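Local coordinates for protein CG8862 (Drosophila melanogaster, PDB 3ISM) that probably cleaves DNA and RNA as a magnesium-dependent mitochondrial endonuclease of the non-specific nuclease family, and is captured here in complex with its protein inhibitor, at residues P16-I19 against G20-M23; L41-R45 against R46-P50; R86-N89 against T90-R93. One frame throughout, in Å; residues are numbered along the deposited sequence.

Interaction 1 of 3, residues P16-I19 against G20-M23; sequences PSRI and GQIM
R18 NH1 is gripped by Q21 OE1 across the contact and by H56 ND1 outside it. The bond from R18 NH1 to Q21 OE1 is 3.1 Å long, with an N-H...O angle of 155°. The oxygen lies near the guanidinium plane, and the nitrogen comes in on a lone pair, in the amide's carbonyl plane. The R18 guanidinium and the Q21 amide are turned well apart, by 56°. R18 CG is anti to the backbone N (chi1 -177°), and the chain then bends at chi2, which carries the guanidinium along the helix toward Q21 and I22. I22 covers one face of the group, with its CG1 3.7 Å from R18 CZ. R18 NE forms a salt bridge with D38. Main-chain helix bonds run from I22 N to R18 O, at 2.8 Å, and from M23 N to I19 O. I19 CG2 and M23 CG meet loosely at 4.2 Å. The helix 16-22 lies against the large sheet: I22 packs on V40, F54 and H56, and M23 on V40, W52 and F54, all from strands 40-44 and 49-57.

Interaction 2 of 3, residues L41-R45 against R46-P50; sequences LSYDR and RNRVP
D44 faces both R48 and V49 in a G1 beta bulge, at the turn of the beta hairpin formed by strands 40-44 and 49-57. D44 N donates to V49 O at 2.8 Å, while D44 O draws only weak bonds from the N-H groups of N47, R48 and V49. R48 has a positive phi (64°), as the first bulge position requires.

The tight part surrounds the D44 carboxylate, which is buried. Its CG is anti to the backbone N (chi1 -176°), and this turns the group over the loop. D44 OD1 takes weak bonds from the backbone N-H groups of R46 and N47. D44 OD2 is 2.8 Å from N47 ND2, which donates from above the carboxylate plane, and the two flat groups stand 67° apart. Nearby, Y43 OH rests 3.3 Å from R48 CA and is hydrogen-bonded to F85 O.

R48 NH1 donates to R45 O at 2.8 Å, with the carbonyl near the guanidinium plane. R48 NE reaches N182 O, and R48 NH2 reaches R233 O of the second subunit. Replacing R48 by an alanine is likely to leave R45 O, N182 O and R233 O of the second subunit without these donors.

The looser side holds R46, which is partly exposed. Its guanidinium turns from D44, with R46 NE 4.9 Å from D44 OD1, and its NH2 comes close to the like-charged NH2 of R46 in the second subunit. R46 also packs on Y176 and on Y162 of the second subunit. At the other end, L41 CD1 only brushes P50 CG at 4.1 Å. Between the two strands, one water donates to D44 OD2, at 2.9 Å, and to P50 O.

Interaction 3 of 3, residues R86-N89 against T90-R93; sequences RSQN and TDYR
D91 turns its carboxylate back onto the backbone of Q88, and Y92 presents a ring edge to the same residue. D91 CG lies beside its own backbone N (chi1 -64°), which aims OD2 at the preceding residues. Q88 N donates to D91 OD2 at 2.8 Å. It arrives on the anti side, 23° out of the carboxylate plane. This bond resembles one half of a capping box. In return D91 N donates to Q88 O at 2.9 Å, from above the carbonyl plane. The pair of bonds probably helps to hold the start of the short, weakly bonded helix 89-92. D91 OD2 has another donor in N182 ND2.

The Y92 ring turns its edge, not its face, to S87 and Q88. Q88 O lies near the ring plane, 3.6 Å from Y92 CD1, and S87 CB is at the same edge, 4.2 Å from Y92 CE1. A water joins S87 OG to Y92 OH, at 2.8 Å from S87 OG. N89 O accepts from both Y92 N and R93 N, each at 3.1 Å. The N89 amide points elsewhere, to R99 and to F75 O. F286 of the inhibitor chain CG4930 packs on N89 and Y92.

Within the chain, S87, D91 and Y92 rest on V184 of strand 184-185, and Y92 also touches M124 and P126 of strand 124-127.

How the interactions relate
Interactions 2 and 3 touch, with centres about 14 Å apart. Y43 OH lies 3.7 Å from S87 N, and R48 O is 3.8 Å from S87 OG. N182 links them further, since its O meets R48 and its ND2 meets D91. Both lie near the predicted active site. The side chain of P50 is about 9 Å from that of H101, the predicted proton acceptor. The side chain of Y92 is about 9 Å from that of N133, a magnesium ligand, and about 11 Å from a bound magnesium ion. Interaction 1 lies away from the annotated sites, its nearest atoms about 7 Å from interaction 2 and about 21 Å from interaction 3.

Interaction 1 of 3, residues P16-I19 against G20-M23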
ATOM      1  N   PRO B  16     -25.230 -14.361  10.549  1.00 43.19           N
ATOM      2  CA  PRO B  16     -24.129 -15.339  10.522  1.00 42.37           C
ATOM      3  C   PRO B  16     -24.230 -16.319   9.346  1.00 41.26           C
ATOM      4  O   PRO B  16     -23.219 -16.587   8.682  1.00 41.10           O
ATOM      5  CB  PRO B  16     -24.280 -16.083  11.856  1.00 42.70           C
ATOM      6  CG  PRO B  16     -25.020 -15.131  12.756  1.00 43.17           C
ATOM      7  CD  PRO B  16     -25.935 -14.356  11.852  1.00 43.28           C
ATOM      8  N   SER B  17     -25.441 -16.822   9.097  1.00 40.21           N
ATOM      9  CA  SER B  17     -25.691 -17.757   7.999  0.50 39.55           C
ATOM     10  C   SER B  17     -25.368 -17.145   6.632  1.00 39.11           C
ATOM     11  O   SER B  17     -24.834 -17.825   5.758  1.00 39.04           O
ATOM     12  CB  SER B  17     -27.137 -18.275   8.029  0.50 39.50           C
ATOM     13  OG  SER B  17     -28.072 -17.272   7.656  0.50 39.00           O
ATOM     14  N   ARG B  18     -25.686 -15.859   6.460  1.00 38.00           N
ATOM     15  CA  ARG B  18     -25.462 -15.160   5.188  1.00 36.55           C
ATOM     16  C   ARG B  18     -23.992 -14.816   4.939  1.00 36.10           C
ATOM     17  O   ARG B  18     -23.498 -14.977   3.821  1.00 35.79           O
ATOM     18  CB  ARG B  18     -26.337 -13.904   5.085  1.00 36.25           C
ATOM     19  CG  ARG B  18     -26.216 -13.144   3.765  1.00 34.52           C
ATOM     20  CD  ARG B  18     -27.100 -13.728   2.665  1.00 31.46           C
ATOM     21  NE  ARG B  18     -26.742 -13.173   1.364  1.00 28.28           N
ATOM     22  CZ  ARG B  18     -26.251 -13.877   0.344  1.00 27.39           C
ATOM     23  NH1 ARG B  18     -26.082 -15.197   0.448  1.00 23.95           N
ATOM     24  NH2 ARG B  18     -25.948 -13.257  -0.795  1.00 25.59           N
ATOM     25  N   ILE B  19     -23.293 -14.348   5.971  1.00 35.52           N
ATOM     26  CA  ILE B  19     -21.855 -14.118   5.849  1.00 35.09           C
ATOM     27  C   ILE B  19     -21.151 -15.411   5.415  1.00 34.37           C
ATOM     28  O   ILE B  19     -20.350 -15.399   4.481  1.00 34.36           O
ATOM     29  CB  ILE B  19     -21.223 -13.583   7.152  1.00 35.45           C
ATOM     30  CG1 ILE B  19     -21.983 -12.367   7.666  1.00 36.69           C
ATOM     31  CG2 ILE B  19     -19.759 -13.197   6.932  1.00 35.63           C
ATOM     32  CD1 ILE B  19     -21.749 -12.092   9.164  1.00 40.70           C
ATOM     33  N   GLY B  20     -21.475 -16.516   6.085  1.00 33.21           N
ATOM     34  CA  GLY B  20     -20.944 -17.827   5.735  1.00 32.19           C
ATOM     35  C   GLY B  20     -21.351 -18.304   4.351  1.00 31.48           C
ATOM     36  O   GLY B  20     -20.605 -19.037   3.704  1.00 31.82           O
ATOM     37  N   GLN B  21     -22.537 -17.905   3.897  1.00 30.39           N
ATOM     38  CA  GLN B  21     -22.945 -18.136   2.508  1.00 29.66           C
ATOM     39  C   GLN B  21     -22.092 -17.327   1.520  1.00 29.27           C
ATOM     40  O   GLN B  21     -21.531 -17.884   0.565  1.00 29.42           O
ATOM     41  CB  GLN B  21     -24.423 -17.814   2.315  1.00 29.41           C
ATOM     42  CG  GLN B  21     -25.377 -18.912   2.781  1.00 29.73           C
ATOM     43  CD  GLN B  21     -26.804 -18.413   2.905  1.00 30.02           C
ATOM     44  OE1 GLN B  21     -27.119 -17.292   2.494  1.00 29.99           O
ATOM     45  NE2 GLN B  21     -27.676 -19.237   3.484  1.00 29.63           N
ATOM     46  N   ILE B  22     -21.987 -16.020   1.758  1.00 28.40           N
ATOM     47  CA  ILE B  22     -21.203 -15.137   0.894  1.00 27.62           C
ATOM     48  C   ILE B  22     -19.737 -15.585   0.855  1.00 27.72           C
ATOM     49  O   ILE B  22     -19.161 -15.706  -0.232  1.00 27.84           O
ATOM     50  CB  ILE B  22     -21.325 -13.639   1.313  1.00 27.35           C
ATOM     51  CG1 ILE B  22     -22.740 -13.126   1.045  1.00 26.59           C
ATOM     52  CG2 ILE B  22     -20.315 -12.769   0.572  1.00 26.18           C
ATOM     53  CD1 ILE B  22     -23.110 -11.892   1.860  1.00 26.77           C
ATOM     54  N   MET B  23     -19.170 -15.884   2.028  1.00 26.85           N
ATOM     55  CA  MET B  23     -17.753 -16.245   2.155  1.00 26.67           C
ATOM     56  C   MET B  23     -17.505 -17.749   2.120  1.00 26.89           C
ATOM     57  O   MET B  23     -16.560 -18.243   2.738  1.00 27.50           O
ATOM     58  CB  MET B  23     -17.152 -15.662   3.442  1.00 26.62           C
ATOM     59  CG  MET B  23     -17.367 -14.159   3.631  1.00 26.06           C
ATOM     60  SD  MET B  23     -16.843 -13.133   2.227  1.00 25.58           S
ATOM     61  CE  MET B  23     -15.080 -13.438   2.189  1.00 23.80           C
TER

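Interaction 2 of 3, residues L41-R45 against R46-P50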
ATOM      1  N   LEU B  41     -17.148  -6.589   3.338  1.00 31.37           N
ATOM      2  CA  LEU B  41     -16.187  -5.548   2.994  1.00 32.27           C
ATOM      3  C   LEU B  41     -14.945  -5.606   3.873  1.00 32.00           C
ATOM      4  O   LEU B  41     -15.059  -5.643   5.089  1.00 32.65           O
ATOM      5  CB  LEU B  41     -16.855  -4.178   3.131  1.00 32.43           C
ATOM      6  CG  LEU B  41     -16.020  -2.920   2.843  1.00 34.70           C
ATOM      7  CD1 LEU B  41     -16.804  -2.034   1.888  1.00 35.74           C
ATOM      8  CD2 LEU B  41     -15.716  -2.158   4.101  1.00 36.46           C
ATOM      9  N   SER B  42     -13.765  -5.593   3.252  1.00 31.65           N
ATOM     10  CA  SER B  42     -12.518  -5.389   3.972  1.00 30.91           C
ATOM     11  C   SER B  42     -12.068  -3.969   3.658  1.00 30.39           C
ATOM     12  O   SER B  42     -11.933  -3.611   2.490  1.00 29.44           O
ATOM     13  CB  SER B  42     -11.474  -6.408   3.540  1.00 31.23           C
ATOM     14  OG  SER B  42     -10.157  -6.066   3.957  1.00 33.93           O
ATOM     15  N   TYR B  43     -11.899  -3.148   4.701  1.00 29.50           N
ATOM     16  CA  TYR B  43     -11.629  -1.720   4.515  1.00 29.60           C
ATOM     17  C   TYR B  43     -10.143  -1.411   4.680  1.00 29.73           C
ATOM     18  O   TYR B  43      -9.507  -1.855   5.654  1.00 29.26           O
ATOM     19  CB  TYR B  43     -12.426  -0.874   5.512  1.00 28.70           C
ATOM     20  CG  TYR B  43     -12.397   0.609   5.208  1.00 28.49           C
ATOM     21  CD1 TYR B  43     -12.974   1.111   4.030  1.00 27.07           C
ATOM     22  CD2 TYR B  43     -11.779   1.511   6.078  1.00 26.47           C
ATOM     23  CE1 TYR B  43     -12.947   2.487   3.745  1.00 26.24           C
ATOM     24  CE2 TYR B  43     -11.743   2.885   5.803  1.00 23.93           C
ATOM     25  CZ  TYR B  43     -12.339   3.360   4.633  1.00 26.92           C
ATOM     26  OH  TYR B  43     -12.339   4.710   4.356  1.00 28.03           O
ATOM     27  N   ASP B  44      -9.604  -0.652   3.737  1.00 29.84           N
ATOM     28  CA  ASP B  44      -8.202  -0.236   3.787  1.00 31.16           C
ATOM     29  C   ASP B  44      -8.150   1.156   4.426  1.00 31.15           C
ATOM     30  O   ASP B  44      -8.400   2.158   3.755  1.00 31.66           O
ATOM     31  CB  ASP B  44      -7.621  -0.227   2.367  1.00 31.52           C
ATOM     32  CG  ASP B  44      -6.135   0.098   2.326  1.00 33.91           C
ATOM     33  OD1 ASP B  44      -5.575   0.484   3.370  1.00 35.16           O
ATOM     34  OD2 ASP B  44      -5.522  -0.052   1.240  1.00 34.14           O
ATOM     35  N   ARG B  45      -7.870   1.197   5.733  1.00 30.67           N
ATOM     36  CA  ARG B  45      -7.831   2.453   6.495  1.00 31.05           C
ATOM     37  C   ARG B  45      -6.774   3.459   6.021  1.00 31.37           C
ATOM     38  O   ARG B  45      -6.966   4.661   6.164  1.00 30.82           O
ATOM     39  CB  ARG B  45      -7.654   2.184   7.985  1.00 30.23           C
ATOM     40  CG  ARG B  45      -8.891   1.565   8.628  1.00 29.78           C
ATOM     41  CD  ARG B  45      -8.646   1.230  10.090  1.00 29.42           C
ATOM     42  NE  ARG B  45      -7.649   0.174  10.261  1.00 31.79           N
ATOM     43  CZ  ARG B  45      -7.085  -0.137  11.433  1.00 31.59           C
ATOM     44  NH1 ARG B  45      -7.399   0.540  12.531  1.00 31.03           N
ATOM     45  NH2 ARG B  45      -6.211  -1.130  11.507  1.00 30.42           N
ATOM     46  N   ARG B  46      -5.676   2.947   5.476  1.00 31.42           N
ATOM     47  CA  ARG B  46      -4.588   3.752   4.961  1.00 32.26           C
ATOM     48  C   ARG B  46      -4.996   4.476   3.677  1.00 32.64           C
ATOM     49  O   ARG B  46      -4.643   5.641   3.464  1.00 33.29           O
ATOM     50  CB  ARG B  46      -3.405   2.839   4.647  1.00 32.88           C
ATOM     51  CG  ARG B  46      -2.171   3.614   4.173  1.00 34.68           C
ATOM     52  CD  ARG B  46      -0.914   2.808   4.314  1.00 37.79           C
ATOM     53  NE  ARG B  46      -0.811   1.705   3.355  1.00 39.69           N
ATOM     54  CZ  ARG B  46      -0.509   1.858   2.059  1.00 43.90           C
ATOM     55  NH1 ARG B  46      -0.277   3.055   1.534  1.00 43.69           N
ATOM     56  NH2 ARG B  46      -0.432   0.802   1.269  1.00 45.21           N
ATOM     57  N   ASN B  47      -5.747   3.783   2.825  1.00 31.81           N
ATOM     58  CA  ASN B  47      -6.088   4.309   1.509  1.00 31.27           C
ATOM     59  C   ASN B  47      -7.478   4.914   1.449  1.00 30.66           C
ATOM     60  O   ASN B  47      -7.821   5.613   0.497  1.00 31.12           O
ATOM     61  CB  ASN B  47      -5.883   3.225   0.451  1.00 31.17           C
ATOM     62  CG  ASN B  47      -4.394   3.040   0.100  1.00 32.62           C
ATOM     63  OD1 ASN B  47      -3.648   4.016   0.036  1.00 33.81           O
ATOM     64  ND2 ASN B  47      -3.975   1.799  -0.158  1.00 32.48           N
ATOM     65  N   ARG B  48      -8.251   4.674   2.502  1.00 30.34           N
ATOM     66  CA  ARG B  48      -9.617   5.205   2.644  1.00 30.33           C
ATOM     67  C   ARG B  48     -10.586   4.661   1.572  1.00 30.06           C
ATOM     68  O   ARG B  48     -11.514   5.369   1.156  1.00 29.66           O
ATOM     69  CB  ARG B  48      -9.630   6.745   2.713  1.00 30.36           C
ATOM     70  CG  ARG B  48      -9.211   7.367   4.067  1.00 31.06           C
ATOM     71  CD  ARG B  48      -7.740   7.214   4.331  1.00 33.15           C
ATOM     72  NE  ARG B  48      -7.090   8.394   4.909  1.00 34.17           N
ATOM     73  CZ  ARG B  48      -6.141   8.338   5.845  1.00 33.03           C
ATOM     74  NH1 ARG B  48      -5.761   7.169   6.343  1.00 29.02           N
ATOM     75  NH2 ARG B  48      -5.579   9.455   6.302  1.00 33.83           N
ATOM     76  N   VAL B  49     -10.348   3.407   1.149  1.00 29.55           N
ATOM     77  CA  VAL B  49     -11.180   2.660   0.183  1.00 29.30           C
ATOM     78  C   VAL B  49     -11.167   1.179   0.610  1.00 30.03           C
ATOM     79  O   VAL B  49     -10.416   0.815   1.502  1.00 28.74           O
ATOM     80  CB  VAL B  49     -10.633   2.773  -1.284  1.00 29.07           C
ATOM     81  CG1 VAL B  49     -10.546   4.223  -1.728  1.00 29.54           C
ATOM     82  CG2 VAL B  49      -9.270   2.111  -1.430  1.00 28.23           C
ATOM     83  N   PRO B  50     -12.021   0.321   0.001  1.00 30.21           N
ATOM     84  CA  PRO B  50     -11.877  -1.093   0.363  1.00 30.28           C
ATOM     85  C   PRO B  50     -10.532  -1.721  -0.051  1.00 30.14           C
ATOM     86  O   PRO B  50      -9.924  -1.283  -1.014  1.00 30.32           O
ATOM     87  CB  PRO B  50     -13.008  -1.775  -0.431  1.00 30.42           C
ATOM     88  CG  PRO B  50     -13.988  -0.701  -0.723  1.00 29.90           C
ATOM     89  CD  PRO B  50     -13.154   0.541  -0.924  1.00 30.07           C
TER
HETATM   90  O   HOH W   1      -7.043  -0.655  -1.136  1.00 19.91           O

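Interaction 3 of 3, residues R86-N89 against T90-R93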
ATOM      1  N   ARG B  86     -12.064   7.706   7.608  1.00 29.69           N
ATOM      2  CA  ARG B  86     -13.282   7.826   6.797  1.00 30.70           C
ATOM      3  C   ARG B  86     -13.085   8.692   5.577  1.00 31.16           C
ATOM      4  O   ARG B  86     -12.602   9.817   5.696  1.00 32.48           O
ATOM      5  CB  ARG B  86     -14.365   8.515   7.582  1.00 30.51           C
ATOM      6  CG  ARG B  86     -15.217   7.633   8.398  1.00 31.01           C
ATOM      7  CD  ARG B  86     -16.150   8.483   9.230  1.00 29.17           C
ATOM      8  NE  ARG B  86     -16.269   7.920  10.566  1.00 27.45           N
ATOM      9  CZ  ARG B  86     -16.922   8.491  11.564  1.00 28.55           C
ATOM     10  NH1 ARG B  86     -17.538   9.651  11.384  1.00 26.53           N
ATOM     11  NH2 ARG B  86     -16.971   7.875  12.738  1.00 30.76           N
ATOM     12  N   SER B  87     -13.497   8.208   4.415  1.00 30.61           N
ATOM     13  CA  SER B  87     -13.700   9.121   3.293  1.00 29.89           C
ATOM     14  C   SER B  87     -15.002   9.906   3.488  1.00 29.41           C
ATOM     15  O   SER B  87     -15.968   9.418   4.120  1.00 29.00           O
ATOM     16  CB  SER B  87     -13.693   8.393   1.950  1.00 29.60           C
ATOM     17  OG  SER B  87     -14.635   7.331   1.939  1.00 31.07           O
ATOM     18  N   GLN B  88     -15.004  11.132   2.962  1.00 28.76           N
ATOM     19  CA  GLN B  88     -16.140  12.025   3.049  1.00 28.84           C
ATOM     20  C   GLN B  88     -16.509  12.527   1.661  1.00 28.69           C
ATOM     21  O   GLN B  88     -15.670  12.559   0.757  1.00 28.58           O
ATOM     22  CB  GLN B  88     -15.812  13.204   3.973  1.00 28.99           C
ATOM     23  CG  GLN B  88     -15.473  12.799   5.425  1.00 29.45           C
ATOM     24  CD  GLN B  88     -16.720  12.437   6.250  1.00 30.77           C
ATOM     25  OE1 GLN B  88     -17.850  12.766   5.876  1.00 28.24           O
ATOM     26  NE2 GLN B  88     -16.509  11.767   7.384  1.00 30.51           N
ATOM     27  N   ASN B  89     -17.764  12.920   1.487  1.00 28.90           N
ATOM     28  CA  ASN B  89     -18.196  13.567   0.241  1.00 29.01           C
ATOM     29  C   ASN B  89     -17.300  14.748  -0.157  1.00 29.12           C
ATOM     30  O   ASN B  89     -16.994  14.906  -1.339  1.00 28.91           O
ATOM     31  CB  ASN B  89     -19.676  13.980   0.298  1.00 28.29           C
ATOM     32  CG  ASN B  89     -20.613  12.797   0.114  1.00 28.13           C
ATOM     33  OD1 ASN B  89     -20.327  11.870  -0.647  1.00 26.31           O
ATOM     34  ND2 ASN B  89     -21.737  12.818   0.820  1.00 25.70           N
ATOM     35  N   THR B  90     -16.833  15.520   0.830  1.00 29.40           N
ATOM     36  CA  THR B  90     -15.868  16.610   0.584  1.00 30.13           C
ATOM     37  C   THR B  90     -14.603  16.180  -0.167  1.00 30.24           C
ATOM     38  O   THR B  90     -14.064  16.951  -0.960  1.00 31.24           O
ATOM     39  CB  THR B  90     -15.439  17.361   1.881  1.00 30.18           C
ATOM     40  OG1 THR B  90     -14.898  16.435   2.839  1.00 31.60           O
ATOM     41  CG2 THR B  90     -16.599  18.109   2.487  1.00 30.33           C
ATOM     42  N   ASP B  91     -14.148  14.948   0.057  1.00 30.28           N
ATOM     43  CA  ASP B  91     -12.946  14.424  -0.608  1.00 29.89           C
ATOM     44  C   ASP B  91     -13.108  14.223  -2.115  1.00 29.78           C
ATOM     45  O   ASP B  91     -12.151  14.386  -2.875  1.00 29.01           O
ATOM     46  CB  ASP B  91     -12.532  13.091   0.014  1.00 29.92           C
ATOM     47  CG  ASP B  91     -12.114  13.223   1.479  1.00 29.94           C
ATOM     48  OD1 ASP B  91     -11.289  14.107   1.782  1.00 29.02           O
ATOM     49  OD2 ASP B  91     -12.599  12.417   2.311  1.00 29.03           O
ATOM     50  N   TYR B  92     -14.321  13.856  -2.520  1.00 29.63           N
ATOM     51  CA  TYR B  92     -14.655  13.497  -3.905  1.00 29.60           C
ATOM     52  C   TYR B  92     -15.162  14.679  -4.715  1.00 30.12           C
ATOM     53  O   TYR B  92     -15.077  14.659  -5.951  1.00 29.97           O
ATOM     54  CB  TYR B  92     -15.760  12.441  -3.915  1.00 28.56           C
ATOM     55  CG  TYR B  92     -15.291  11.055  -3.592  1.00 28.16           C
ATOM     56  CD1 TYR B  92     -15.263  10.597  -2.277  1.00 27.38           C
ATOM     57  CD2 TYR B  92     -14.862  10.197  -4.599  1.00 25.61           C
ATOM     58  CE1 TYR B  92     -14.824   9.303  -1.971  1.00 26.91           C
ATOM     59  CE2 TYR B  92     -14.429   8.906  -4.302  1.00 28.58           C
ATOM     60  CZ  TYR B  92     -14.410   8.473  -2.988  1.00 27.58           C
ATOM     61  OH  TYR B  92     -13.981   7.203  -2.701  1.00 28.88           O
ATOM     62  N   ARG B  93     -15.731  15.672  -4.025  1.00 31.05           N
ATOM     63  CA  ARG B  93     -16.335  16.832  -4.685  1.00 32.46           C
ATOM     64  C   ARG B  93     -15.308  17.567  -5.516  1.00 32.97           C
ATOM     65  O   ARG B  93     -14.275  18.001  -4.997  1.00 33.06           O
ATOM     66  CB  ARG B  93     -16.958  17.804  -3.678  1.00 32.92           C
ATOM     67  CG  ARG B  93     -17.781  18.920  -4.342  1.00 34.39           C
ATOM     68  CD  ARG B  93     -17.894  20.144  -3.452  1.00 38.61           C
ATOM     69  NE  ARG B  93     -18.512  21.284  -4.136  1.00 42.06           N
ATOM     70  CZ  ARG B  93     -17.856  22.378  -4.530  1.00 44.31           C
ATOM     71  NH1 ARG B  93     -16.549  22.494  -4.303  1.00 45.43           N
ATOM     72  NH2 ARG B  93     -18.506  23.366  -5.141  1.00 45.17           N
TER
HETATM   73  O   HOH W   2     -13.681   6.001  -0.322  1.00 17.18           O